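Local atomic coordinates of acyltransferase (Actinoplanes teichomyceticus, PDB entry 4Q38), a protein that transfers long-chain acyl groups from acyl-CoA to the amino sugar of teicoplanin-type glycopeptide antibiotics. Residues A[296-301]-A[316-321]; A[17-22]-A[30-35]; A[135-140]-A[153-158]. All coordinates share one frame; numbering follows the deposited sequence.

Contact 1 of 3, residues A[296-301]-A[316-321]; sequences FVFRYN and RAVIAH. With COA (coenzyme A), chain D.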
# COMPACT_ATOMS: atom_id res chain seq x y z
N PHE A 296 -2.43 -2.00 12.24
CA PHE A 296 -3.65 -2.47 11.59
C PHE A 296 -4.91 -2.55 12.44
O PHE A 296 -6.03 -2.51 11.90
CB PHE A 296 -3.38 -3.78 10.84
CG PHE A 296 -2.52 -3.60 9.64
CD1 PHE A 296 -3.01 -2.92 8.52
CD2 PHE A 296 -1.21 -4.05 9.64
CE1 PHE A 296 -2.21 -2.72 7.40
CE2 PHE A 296 -0.40 -3.84 8.53
CZ PHE A 296 -0.90 -3.18 7.41
N VAL A 297 -4.75 -2.63 13.75
CA VAL A 297 -5.91 -2.63 14.65
C VAL A 297 -6.28 -1.22 15.10
O VAL A 297 -7.46 -0.92 15.25
CB VAL A 297 -5.71 -3.59 15.85
CG1 VAL A 297 -6.86 -3.48 16.84
CG2 VAL A 297 -5.60 -5.03 15.36
N PHE A 298 -5.28 -0.37 15.31
CA PHE A 298 -5.52 0.97 15.87
C PHE A 298 -4.98 2.14 15.04
O PHE A 298 -5.21 3.30 15.40
CB PHE A 298 -4.88 1.09 17.26
CG PHE A 298 -5.34 0.07 18.25
CD1 PHE A 298 -6.59 0.16 18.84
CD2 PHE A 298 -4.49 -0.98 18.63
CE1 PHE A 298 -7.01 -0.78 19.78
CE2 PHE A 298 -4.90 -1.92 19.57
CZ PHE A 298 -6.16 -1.82 20.14
N ARG A 299 -4.24 1.85 13.97
CA ARG A 299 -3.43 2.87 13.27
C ARG A 299 -2.64 3.64 14.32
O ARG A 299 -2.71 4.87 14.41
CB ARG A 299 -4.30 3.82 12.43
CG ARG A 299 -5.12 3.16 11.33
CD ARG A 299 -4.24 2.46 10.29
NE ARG A 299 -5.05 1.58 9.44
CZ ARG A 299 -4.57 0.81 8.48
NH1 ARG A 299 -3.27 0.79 8.22
NH2 ARG A 299 -5.40 0.04 7.77
N TYR A 300 -1.88 2.88 15.10
CA TYR A 300 -1.20 3.38 16.28
C TYR A 300 -0.22 4.50 15.96
O TYR A 300 0.61 4.37 15.07
CB TYR A 300 -0.47 2.23 16.98
CG TYR A 300 0.11 2.59 18.32
CD1 TYR A 300 -0.72 2.96 19.38
CD2 TYR A 300 1.49 2.55 18.54
CE1 TYR A 300 -0.19 3.29 20.62
CE2 TYR A 300 2.03 2.88 19.77
CZ TYR A 300 1.18 3.25 20.81
OH TYR A 300 1.71 3.59 22.03
N ASN A 301 -0.35 5.59 16.70
CA ASN A 301 0.57 6.72 16.58
C ASN A 301 1.09 7.17 17.95
O ASN A 301 1.09 8.36 18.28
CB ASN A 301 -0.11 7.87 15.83
CG ASN A 301 0.87 8.98 15.45
OD1 ASN A 301 0.52 10.15 15.49
ND2 ASN A 301 2.09 8.60 15.08
N ARG A 316 -9.50 -5.43 22.42
CA ARG A 316 -9.27 -5.86 23.81
C ARG A 316 -8.14 -6.89 23.88
O ARG A 316 -7.32 -6.85 24.79
CB ARG A 316 -10.56 -6.41 24.44
CG ARG A 316 -11.67 -5.37 24.56
CD ARG A 316 -12.88 -5.83 25.36
NE ARG A 316 -13.61 -6.93 24.72
CZ ARG A 316 -14.57 -6.78 23.80
NH1 ARG A 316 -14.93 -5.58 23.37
NH2 ARG A 316 -15.18 -7.85 23.31
N ALA A 317 -8.10 -7.78 22.89
CA ALA A 317 -7.06 -8.81 22.80
C ALA A 317 -5.67 -8.22 22.65
O ALA A 317 -4.76 -8.58 23.42
CB ALA A 317 -7.36 -9.75 21.64
N VAL A 318 -5.48 -7.32 21.68
CA VAL A 318 -4.16 -6.76 21.41
C VAL A 318 -3.58 -6.11 22.67
O VAL A 318 -2.40 -6.30 22.99
CB VAL A 318 -4.16 -5.73 20.25
CG1 VAL A 318 -2.77 -5.13 20.07
CG2 VAL A 318 -4.61 -6.39 18.95
N ILE A 319 -4.42 -5.36 23.39
CA ILE A 319 -3.98 -4.63 24.58
C ILE A 319 -3.76 -5.56 25.77
O ILE A 319 -2.73 -5.47 26.46
CB ILE A 319 -4.96 -3.48 24.93
CG1 ILE A 319 -5.00 -2.43 23.80
CG2 ILE A 319 -4.61 -2.83 26.26
CD1 ILE A 319 -3.65 -1.88 23.38
N ALA A 320 -4.71 -6.46 26.01
CA ALA A 320 -4.58 -7.46 27.08
C ALA A 320 -3.25 -8.22 26.97
O ALA A 320 -2.49 -8.29 27.93
CB ALA A 320 -5.76 -8.43 27.07
N HIS A 321 -2.98 -8.77 25.79
CA HIS A 321 -1.74 -9.51 25.52
C HIS A 321 -0.50 -8.69 25.81
O HIS A 321 0.44 -9.18 26.46
CB HIS A 321 -1.75 -9.99 24.07
CG HIS A 321 -0.78 -11.10 23.77
ND1 HIS A 321 0.30 -10.92 22.98
CD2 HIS A 321 -0.78 -12.44 24.14
CE1 HIS A 321 0.96 -12.09 22.86
NE2 HIS A 321 0.30 -13.02 23.57
N1A COA D . -9.60 -3.25 14.16
C2A COA D . -10.46 -3.37 15.18
N3A COA D . -11.26 -4.43 15.36
C4A COA D . -11.23 -5.47 14.48
C5A COA D . -10.32 -5.41 13.33
C6A COA D . -9.47 -4.20 13.20
N6A COA D . -8.58 -4.05 12.19
N7A COA D . -10.50 -6.55 12.64
C8A COA D . -11.44 -7.28 13.29
N9A COA D . -11.88 -6.62 14.38
C1B COA D . -12.90 -7.10 15.34
C2B COA D . -14.21 -7.51 14.70
O2B COA D . -15.09 -6.40 14.58
C3B COA D . -14.71 -8.57 15.66
O3B COA D . -15.22 -7.92 16.82
P3B COA D . -16.28 -8.61 17.84
O7A COA D . -17.56 -8.57 17.08
O8A COA D . -16.17 -7.71 19.05
O9A COA D . -15.75 -10.00 18.10
C4B COA D . -13.42 -9.29 16.06
O4B COA D . -12.40 -8.29 15.97
C5B COA D . -13.07 -10.50 15.18
O5B COA D . -12.86 -10.07 13.82
P1A COA D . -12.72 -11.10 12.60
O1A COA D . -14.06 -11.64 12.18
O2A COA D . -11.61 -12.06 12.96
O3A COA D . -12.16 -10.13 11.43
P2A COA D . -13.05 -9.25 10.42
O4A COA D . -13.42 -10.09 9.22
O5A COA D . -14.16 -8.53 11.15
O6A COA D . -11.97 -8.14 9.99
CBP COA D . -10.16 -7.38 8.50
CCP COA D . -10.78 -8.53 9.29
CDP COA D . -8.90 -7.95 7.87
CEP COA D . -11.14 -6.96 7.42
CAP COA D . -9.84 -6.19 9.43
OAP COA D . -9.03 -6.64 10.52
C9P COA D . -9.14 -5.00 8.80
O9P COA D . -9.77 -4.22 8.10
N8P COA D . -7.84 -4.83 9.06
C7P COA D . -7.03 -3.83 8.39
C6P COA D . -6.35 -4.42 7.15
C5P COA D . -5.35 -5.50 7.55
O5P COA D . -5.09 -5.71 8.73
N4P COA D . -4.81 -6.20 6.55
C3P COA D . -3.68 -7.10 6.74
C2P COA D . -2.35 -6.37 6.86
S1P COA D . -0.99 -7.56 7.10
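Phe298 brings its ring up to helix 313-323 and meets two successive residues there, Val318 and Ile319. Val318 approaches at the rim: its CG1 lies close to the ring plane, 3.9 Å from Phe298 CE2, and the two side chains slide past each other in opposite directions. Ile319 crosses the phenyl group obliquely, with its CG1 3.9 Å from Phe298 CZ. A chi1 of -57° sets the phenyl group beside its own backbone N, where it can also lie against Val297. The CG1 methyl of Val297 sits 3.6 Å above the ring plane and over its centre, so the ring is packed on a face from within its own helix and at an edge from the other.

The two branches of Val297 divide the work. CG2 points at Val318 tip to tip, 4.0 Å from Val318 CG2, while CG1 turns to the adenine and lies 3.8 Å from N1A of coenzyme A. The same helix end presents its backbone to the cofactor, for the adenine amino group N6A donates to Phe296 O at 3.0 Å. One turn of chain thus joins an apolar interhelical seam to base recognition. C2P of the pantetheine arm lies over the centre of one face of the Phe296 ring, 3.4 Å above its plane, and Phe296 also touches the bound acyl-glucosamine. The end of helix 290-298 lines the adenine side of the coenzyme A site in this GNAT-like domain, with helix 313-323 packed against it and lending Ser313 to the cofactor.

Contact 2 of 3, residues A[17-22]-A[30-35]; sequences DPETVR and RTAAWL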
# COMPACT_ATOMS: atom_id res chain seq x y z
N ASP A 17 19.54 21.30 -9.06
CA ASP A 17 20.46 20.26 -8.63
C ASP A 17 19.93 19.56 -7.37
O ASP A 17 19.24 20.18 -6.56
CB ASP A 17 21.88 20.84 -8.46
CG ASP A 17 22.35 20.84 -7.03
OD1 ASP A 17 21.94 21.74 -6.27
OD2 ASP A 17 23.14 19.94 -6.66
N PRO A 18 20.24 18.25 -7.21
CA PRO A 18 19.65 17.43 -6.14
C PRO A 18 19.85 18.00 -4.74
O PRO A 18 18.95 17.90 -3.91
CB PRO A 18 20.37 16.08 -6.27
CG PRO A 18 20.96 16.07 -7.63
CD PRO A 18 21.22 17.49 -8.02
N GLU A 19 21.03 18.57 -4.49
CA GLU A 19 21.31 19.23 -3.21
C GLU A 19 20.40 20.42 -2.93
O GLU A 19 19.96 20.61 -1.80
CB GLU A 19 22.79 19.63 -3.09
CG GLU A 19 23.68 18.56 -2.50
CD GLU A 19 23.24 18.13 -1.10
OE1 GLU A 19 23.37 18.93 -0.15
OE2 GLU A 19 22.76 16.99 -0.96
N THR A 20 20.13 21.22 -3.97
CA THR A 20 19.24 22.38 -3.86
C THR A 20 17.80 21.93 -3.59
O THR A 20 17.12 22.49 -2.73
CB THR A 20 19.32 23.27 -5.12
OG1 THR A 20 20.68 23.68 -5.32
CG2 THR A 20 18.46 24.52 -4.99
N VAL A 21 17.36 20.90 -4.31
CA VAL A 21 16.06 20.27 -4.08
C VAL A 21 15.98 19.77 -2.63
O VAL A 21 15.04 20.12 -1.91
CB VAL A 21 15.80 19.12 -5.09
CG1 VAL A 21 14.52 18.36 -4.74
CG2 VAL A 21 15.72 19.67 -6.50
N ARG A 22 16.98 18.99 -2.21
CA ARG A 22 17.00 18.42 -0.86
C ARG A 22 16.85 19.50 0.21
O ARG A 22 16.05 19.35 1.14
CB ARG A 22 18.30 17.64 -0.63
CG ARG A 22 18.27 16.79 0.64
CD ARG A 22 19.62 16.13 0.92
NE ARG A 22 20.67 17.11 1.20
CZ ARG A 22 20.83 17.75 2.36
NH1 ARG A 22 19.99 17.54 3.37
NH2 ARG A 22 21.82 18.62 2.50
N ARG A 30 20.43 11.76 4.39
CA ARG A 30 20.41 10.38 3.90
C ARG A 30 19.67 10.23 2.56
O ARG A 30 19.94 9.28 1.81
CB ARG A 30 19.83 9.43 4.96
CG ARG A 30 18.31 9.41 5.02
CD ARG A 30 17.80 8.62 6.21
NE ARG A 30 17.80 9.42 7.44
CZ ARG A 30 16.82 10.25 7.80
NH1 ARG A 30 15.74 10.41 7.03
NH2 ARG A 30 16.91 10.93 8.93
N THR A 31 18.77 11.16 2.25
CA THR A 31 18.00 11.11 1.00
C THR A 31 18.83 11.51 -0.22
O THR A 31 18.38 11.36 -1.36
CB THR A 31 16.70 11.95 1.06
OG1 THR A 31 17.01 13.35 1.09
CG2 THR A 31 15.85 11.59 2.28
N ALA A 32 20.05 12.00 0.02
CA ALA A 32 20.94 12.46 -1.05
C ALA A 32 21.19 11.42 -2.15
O ALA A 32 21.16 11.75 -3.34
CB ALA A 32 22.26 12.97 -0.47
N ALA A 33 21.45 10.18 -1.75
CA ALA A 33 21.69 9.08 -2.70
C ALA A 33 20.51 8.89 -3.64
O ALA A 33 20.67 8.77 -4.85
CB ALA A 33 22.01 7.79 -1.96
N TRP A 34 19.30 8.86 -3.06
CA TRP A 34 18.06 8.76 -3.83
C TRP A 34 17.93 9.89 -4.81
O TRP A 34 17.62 9.69 -5.99
CB TRP A 34 16.87 8.72 -2.87
CG TRP A 34 15.51 8.78 -3.52
CD1 TRP A 34 14.56 9.79 -3.40
CD2 TRP A 34 14.89 7.77 -4.38
NE1 TRP A 34 13.43 9.49 -4.12
CE2 TRP A 34 13.56 8.29 -4.73
CE3 TRP A 34 15.28 6.53 -4.89
CZ2 TRP A 34 12.68 7.59 -5.55
CZ3 TRP A 34 14.39 5.83 -5.71
CH2 TRP A 34 13.12 6.35 -6.04
N LEU A 35 18.19 11.10 -4.33
CA LEU A 35 18.04 12.30 -5.15
C LEU A 35 19.07 12.37 -6.28
O LEU A 35 18.76 12.83 -7.39
CB LEU A 35 18.08 13.55 -4.27
CG LEU A 35 16.89 13.66 -3.32
CD1 LEU A 35 17.12 14.74 -2.28
CD2 LEU A 35 15.61 13.93 -4.08
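Arg22, whose aliphatic stem crosses Leu35 and Thr31, ends in a guanidinium group met at its edge, in plane, by the carboxylate of Glu19. The grip is side-on and twofold: NE gives to Glu19 OE2 at 3.0 Å and NH2 to Glu19 OE1 at 3.1 Å, each oxygen being used on its syn side. NH1 has another partner, the backbone carbonyl of Leu27, so three nitrogens help fix the rotation of the group.

The second flat group is the carboxylate of Asp17, the N-cap of helix 18-25. Thr20 N reaches Asp17 OD1 at 3.0 Å from above the carboxylate plane, 51° out of it, and Glu19 N adds a weak bond to OD2.

Across the contact the touching is van der Waals, carbon against carbon or carbon against a polar atom. With CG anti to the backbone N (chi1 -168°), Arg22 runs at about a right angle to Leu35 and sets its CB 3.5 Å from Leu35 CD1; its CG lies 3.7 Å from Thr31 OG1, a hydroxyl that is bonded to Glu28 O. Nearer the N terminus of the helix, Pro18 CB packs 4.0 Å from Leu35 CB, and helix 84-98 backs Leu35 with Trp88 and Leu89.

The chemistry implies a division of labour in this packing of two consecutive surface helices: charge is paired within helix 18-25, and cohesion between the helices comes from van der Waals contact.

Contact 3 of 3, residues A[135-140]-A[153-158]; sequences PAVRRF and ETLTQL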
# COMPACT_ATOMS: atom_id res chain seq x y z
N PRO A 135 -2.37 7.47 -15.84
CA PRO A 135 -2.45 7.16 -17.27
C PRO A 135 -1.48 6.05 -17.69
O PRO A 135 -1.88 5.14 -18.42
CB PRO A 135 -2.07 8.49 -17.95
CG PRO A 135 -2.43 9.54 -16.95
CD PRO A 135 -2.12 8.91 -15.61
N ALA A 136 -0.24 6.11 -17.21
CA ALA A 136 0.74 5.06 -17.50
C ALA A 136 0.28 3.66 -17.05
O ALA A 136 0.33 2.70 -17.83
CB ALA A 136 2.08 5.40 -16.88
N VAL A 137 -0.17 3.54 -15.80
CA VAL A 137 -0.58 2.20 -15.33
C VAL A 137 -1.84 1.72 -16.04
O VAL A 137 -1.98 0.54 -16.32
CB VAL A 137 -0.66 2.08 -13.78
CG1 VAL A 137 -1.84 2.88 -13.21
CG2 VAL A 137 -0.74 0.61 -13.36
N ARG A 138 -2.75 2.64 -16.36
CA ARG A 138 -3.97 2.28 -17.09
C ARG A 138 -3.64 1.77 -18.50
O ARG A 138 -4.31 0.86 -19.01
CB ARG A 138 -4.98 3.45 -17.14
CG ARG A 138 -5.66 3.78 -15.82
CD ARG A 138 -6.56 2.65 -15.34
NE ARG A 138 -7.71 2.44 -16.23
CZ ARG A 138 -8.20 1.24 -16.56
NH1 ARG A 138 -7.63 0.11 -16.11
NH2 ARG A 138 -9.24 1.17 -17.37
N ARG A 139 -2.61 2.35 -19.12
CA ARG A 139 -2.14 1.86 -20.43
C ARG A 139 -1.57 0.45 -20.29
O ARG A 139 -1.82 -0.40 -21.15
CB ARG A 139 -1.09 2.79 -21.03
CG ARG A 139 -1.65 4.12 -21.54
CD ARG A 139 -0.66 4.85 -22.44
NE ARG A 139 0.54 5.32 -21.73
CZ ARG A 139 0.62 6.47 -21.04
NH1 ARG A 139 -0.43 7.28 -20.94
NH2 ARG A 139 1.76 6.80 -20.44
N PHE A 140 -0.83 0.21 -19.22
CA PHE A 140 -0.30 -1.12 -18.92
C PHE A 140 -1.44 -2.13 -18.71
O PHE A 140 -1.39 -3.22 -19.29
CB PHE A 140 0.67 -1.10 -17.73
CG PHE A 140 1.29 -2.44 -17.43
CD1 PHE A 140 2.27 -2.98 -18.28
CD2 PHE A 140 0.92 -3.16 -16.30
CE1 PHE A 140 2.84 -4.22 -18.00
CE2 PHE A 140 1.50 -4.39 -16.01
CZ PHE A 140 2.46 -4.92 -16.87
N GLU A 153 -10.88 -0.87 -9.59
CA GLU A 153 -11.03 -1.43 -8.24
C GLU A 153 -9.67 -1.49 -7.52
O GLU A 153 -9.57 -1.16 -6.34
CB GLU A 153 -11.65 -2.83 -8.30
CG GLU A 153 -12.08 -3.42 -6.97
CD GLU A 153 -12.61 -4.84 -7.12
OE1 GLU A 153 -13.25 -5.12 -8.15
OE2 GLU A 153 -12.37 -5.68 -6.22
N THR A 154 -8.64 -1.89 -8.25
CA THR A 154 -7.28 -1.94 -7.71
C THR A 154 -6.79 -0.55 -7.27
O THR A 154 -6.27 -0.39 -6.16
CB THR A 154 -6.33 -2.55 -8.75
OG1 THR A 154 -6.78 -3.89 -9.05
CG2 THR A 154 -4.88 -2.58 -8.24
N LEU A 155 -6.96 0.44 -8.13
CA LEU A 155 -6.44 1.78 -7.87
C LEU A 155 -7.16 2.54 -6.75
O LEU A 155 -6.61 3.50 -6.23
CB LEU A 155 -6.40 2.61 -9.17
CG LEU A 155 -5.49 2.05 -10.28
CD1 LEU A 155 -5.58 2.89 -11.55
CD2 LEU A 155 -4.03 1.95 -9.82
N THR A 156 -8.38 2.11 -6.40
CA THR A 156 -9.17 2.74 -5.32
C THR A 156 -8.53 2.64 -3.95
O THR A 156 -8.95 3.37 -3.04
CB THR A 156 -10.60 2.16 -5.17
OG1 THR A 156 -10.53 0.77 -4.79
CG2 THR A 156 -11.42 2.33 -6.44
N GLN A 157 -7.53 1.77 -3.75
CA GLN A 157 -6.86 1.79 -2.45
C GLN A 157 -6.21 3.15 -2.16
O GLN A 157 -5.93 3.45 -1.00
CB GLN A 157 -5.86 0.64 -2.22
CG GLN A 157 -5.59 0.49 -0.71
CD GLN A 157 -4.77 -0.73 -0.30
OE1 GLN A 157 -4.93 -1.26 0.82
NE2 GLN A 157 -3.90 -1.16 -1.17
N LEU A 158 -6.00 3.98 -3.18
CA LEU A 158 -5.50 5.33 -2.93
C LEU A 158 -6.40 6.05 -1.93
O LEU A 158 -5.92 6.64 -0.96
CB LEU A 158 -5.38 6.16 -4.22
CG LEU A 158 -4.96 7.62 -4.00
CD1 LEU A 158 -3.54 7.72 -3.42
CD2 LEU A 158 -5.08 8.42 -5.29
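Leu155 meets Val137 and Arg138 with its two methyls, which do all the touching from its side. CD1 lies 4.1 Å from Val137 CG1, and CD2 stands equally far from that same methyl, so Val137 and Leu155 meet tip to tip with one branch set against a fork. Val137 can offer CG1 because chi1 of 70° puts it between the backbone N and the carbonyl carbon. The tight part is small: the nearest CA atoms, those of Val137 and Leu155, are still 9.5 Å apart, and side chains span the gap. Phe130 and Leu63 add to the apolar surroundings of Leu155.

The segments belong to helices 125-143 and 148-155, consecutive in the chain and packed side chain to side chain within the largely helical N-terminal half of the acyltransferase. Thr156 OG1 donates to Glu153 O at 2.7 Å, near where the chain passes from helix 148-155 to helix 157-169.

Toward the more open side the character changes. Arg138 crosses Leu155 obliquely and gives the contact only its middle, CD lying 3.9 Å from Leu155 CD1. Bends at chi2 and chi3 (both -66°) carry the guanidinium on past the leucine to a salt bridge with Asp148, a hydrogen bond to His141 and a cation-pi contact with Trp152, so the partly exposed end is firmly engaged although it bypasses segment 153-158.

Overall arrangement
From the N terminus, the chain first closes a loop at contact 2, with seven residues between its segments, pairing helices 18-25 and 32-41 at the edge of the helical half. Contact 3 follows, with twelve residues between its segments, mostly the adjoining parts of helices 125-143 and 148-155. Contact 1 comes last, spanning fourteen residues in the GNAT-like half, beyond most of the mixed sheet. The three run in series; none nests in or crosses another. Contacts 1 and 3 have centres about 32 Å apart, yet their nearest atoms approach to about 7 Å: Gln157 and Phe296, one from each half, both touch the bound decanoyl-glucosamine, and Arg299 packs on helix 157-169. Contact 2 remains about 16 Å from either, nearest atoms compared.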